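Local coordinates for magnesium and cobalt efflux protein CorC (Neisseria meningitidis, PDB 2PLI) that probably plays a role in magnesium and cobalt transport, this zinc-binding piece being the C-terminal transporter-associated domain of the full-length protein, at residues A[18-23]-A[32-37]. Residues are numbered along the deposited sequence; the frame is centred on the assembly and turned at random.
Sequences ERWRIH and NTFFGT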
loop_
_atom_site.group_PDB
_atom_site.type_symbol
_atom_site.label_atom_id
_atom_site.label_comp_id
_atom_site.label_asym_id
_atom_site.label_seq_id
_atom_site.Cartn_x
_atom_site.Cartn_y
_atom_site.Cartn_z
ATOM N N GLU A 18 -14.016 0.272 11.664
ATOM C CA GLU A 18 -14.429 1.576 11.147
ATOM C C GLU A 18 -13.658 2.814 11.643
ATOM O O GLU A 18 -14.173 3.928 11.616
ATOM C CB GLU A 18 -15.932 1.773 11.305
ATOM C CG GLU A 18 -16.774 0.870 10.380
ATOM C CD GLU A 18 -16.603 1.213 8.882
ATOM O OE1 GLU A 18 -16.869 2.398 8.473
ATOM O OE2 GLU A 18 -16.162 0.298 8.127
ATOM N N ARG A 19 -12.402 2.627 12.000
ATOM C CA ARG A 19 -11.576 3.738 12.464
ATOM C C ARG A 19 -10.148 3.457 12.067
ATOM O O ARG A 19 -9.679 2.342 12.206
ATOM C CB ARG A 19 -11.685 3.827 13.974
ATOM C CG ARG A 19 -11.312 5.127 14.520
ATOM C CD ARG A 19 -12.236 5.385 15.725
ATOM N NE ARG A 19 -11.678 6.434 16.512
ATOM C CZ ARG A 19 -10.874 6.259 17.543
ATOM N NH1 ARG A 19 -10.581 5.056 18.025
ATOM N NH2 ARG A 19 -10.420 7.327 18.111
ATOM N N TRP A 20 -9.476 4.483 11.561
ATOM C CA TRP A 20 -8.165 4.330 10.987
ATOM C C TRP A 20 -7.163 5.349 11.499
ATOM O O TRP A 20 -7.450 6.552 11.523
ATOM C CB TRP A 20 -8.254 4.473 9.454
ATOM C CG TRP A 20 -9.235 3.546 8.863
ATOM C CD1 TRP A 20 -9.002 2.272 8.465
ATOM C CD2 TRP A 20 -10.629 3.792 8.621
ATOM N NE1 TRP A 20 -10.159 1.689 8.007
ATOM C CE2 TRP A 20 -11.179 2.595 8.115
ATOM C CE3 TRP A 20 -11.476 4.893 8.793
ATOM C CZ2 TRP A 20 -12.523 2.479 7.771
ATOM C CZ3 TRP A 20 -12.844 4.757 8.462
ATOM C CH2 TRP A 20 -13.332 3.569 7.953
ATOM N N ARG A 21 -5.971 4.887 11.850
ATOM C CA ARG A 21 -4.900 5.798 12.188
ATOM C C ARG A 21 -4.057 5.973 10.943
ATOM O O ARG A 21 -3.619 4.961 10.352
ATOM C CB ARG A 21 -4.050 5.247 13.324
ATOM C CG ARG A 21 -3.014 6.292 13.766
ATOM C CD ARG A 21 -2.110 5.761 14.887
ATOM N NE ARG A 21 -2.845 5.332 16.054
ATOM C CZ ARG A 21 -2.979 4.061 16.445
ATOM N NH1 ARG A 21 -2.420 3.054 15.757
ATOM N NH2 ARG A 21 -3.684 3.790 17.526
ATOM N N ILE A 22 -3.854 7.220 10.522
ATOM C CA ILE A 22 -3.243 7.469 9.212
ATOM C C ILE A 22 -1.985 8.345 9.333
ATOM O O ILE A 22 -2.026 9.429 9.918
ATOM C CB ILE A 22 -4.267 8.191 8.272
ATOM C CG1 ILE A 22 -5.543 7.362 8.116
ATOM C CG2 ILE A 22 -3.653 8.471 6.886
ATOM C CD1 ILE A 22 -6.612 7.977 7.210
ATOM N N HIS A 23 -0.889 7.867 8.751
ATOM C CA HIS A 23 0.339 8.641 8.652
ATOM C C HIS A 23 0.042 9.834 7.777
ATOM O O HIS A 23 -0.455 9.699 6.674
ATOM C CB HIS A 23 1.469 7.834 8.016
ATOM C CG HIS A 23 1.999 6.739 8.878
ATOM N ND1 HIS A 23 3.211 6.126 8.630
ATOM C CD2 HIS A 23 1.476 6.115 9.957
ATOM C CE1 HIS A 23 3.413 5.184 9.533
ATOM N NE2 HIS A 23 2.381 5.162 10.349
ATOM N N ASN A 32 -7.271 7.762 -1.692
ATOM C CA ASN A 32 -8.419 7.618 -2.573
ATOM C C ASN A 32 -8.708 6.165 -2.896
ATOM O O ASN A 32 -9.859 5.742 -2.924
ATOM C CB ASN A 32 -8.221 8.435 -3.853
ATOM C CG ASN A 32 -8.412 9.936 -3.627
ATOM O OD1 ASN A 32 -9.036 10.383 -2.659
ATOM N ND2 ASN A 32 -7.916 10.716 -4.568
ATOM N N THR A 33 -7.652 5.391 -3.131
ATOM C CA THR A 33 -7.811 3.958 -3.399
ATOM C C THR A 33 -8.432 3.263 -2.196
ATOM O O THR A 33 -9.339 2.429 -2.346
ATOM C CB THR A 33 -6.465 3.355 -3.791
ATOM O OG1 THR A 33 -6.027 4.010 -4.974
ATOM C CG2 THR A 33 -6.573 1.865 -4.071
ATOM N N PHE A 34 -7.951 3.640 -1.014
ATOM C CA PHE A 34 -8.361 2.978 0.221
ATOM C C PHE A 34 -9.806 3.242 0.561
ATOM O O PHE A 34 -10.551 2.310 0.951
ATOM C CB PHE A 34 -7.427 3.366 1.357
ATOM C CG PHE A 34 -7.674 2.596 2.638
ATOM C CD1 PHE A 34 -6.895 1.451 2.937
ATOM C CD2 PHE A 34 -8.631 3.004 3.563
ATOM C CE1 PHE A 34 -7.066 0.756 4.106
ATOM C CE2 PHE A 34 -8.810 2.316 4.723
ATOM C CZ PHE A 34 -8.067 1.164 4.999
ATOM N N PHE A 35 -10.239 4.488 0.386
ATOM C CA PHE A 35 -11.539 4.909 0.846
ATOM C C PHE A 35 -12.567 5.094 -0.245
ATOM O O PHE A 35 -13.738 5.277 0.050
ATOM C CB PHE A 35 -11.436 6.229 1.610
ATOM C CG PHE A 35 -10.795 6.094 2.951
ATOM C CD1 PHE A 35 -11.474 5.509 4.004
ATOM C CD2 PHE A 35 -9.500 6.534 3.169
ATOM C CE1 PHE A 35 -10.874 5.351 5.225
ATOM C CE2 PHE A 35 -8.900 6.395 4.392
ATOM C CZ PHE A 35 -9.568 5.786 5.423
ATOM N N GLY A 36 -12.146 5.071 -1.488
ATOM C CA GLY A 36 -13.055 5.394 -2.596
ATOM C C GLY A 36 -13.423 6.877 -2.707
ATOM O O GLY A 36 -14.410 7.248 -3.391
ATOM N N THR A 37 -12.632 7.727 -2.077
ATOM C CA THR A 37 -12.727 9.186 -2.171
ATOM C C THR A 37 -12.109 9.673 -3.484
ATOM O O THR A 37 -11.416 8.937 -4.181
ATOM C CB THR A 37 -12.059 9.840 -0.951
ATOM O OG1 THR A 37 -10.749 9.274 -0.768
ATOM C CG2 THR A 37 -12.881 9.578 0.324
#
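W20 on strand 19-23 faces F35 in the last turn of helix 28-35, and their CA atoms, 10.7 Å apart, are the nearest pair of CA atoms across the two segments, so side chains alone bridge the gap. One face of the W20 indole receives the edges of two phenyl rings. F35 is T-shaped to the six-membered ring, with planes at 86° and CE1 lying 3.6 Å from W20 CE3. F34 makes an offset edge-to-face pair with the five-membered ring, its CE2 3.6 Å from W20 NE1. CG of F34 lies anti to the backbone N (chi1 -173°), and its CD2 lies over the centre of the neighbouring F35 ring, 3.3 Å above that ring's plane; the three rings thus form a buried aromatic cluster. It belongs to the core of the transporter-associated domain, where the helix packs on an antiparallel sheet. I22 extends this core, its CD1 4.0 Å from F35 CE2, and also touches F72 of strand 70-77 and I31 of the helix. T37 OG1 donates in the carbonyl plane to a lone pair of N32 OD1 at 2.8 Å. S17 of the second subunit packs on both W20 and F35, placing the cluster beside a subunit interface.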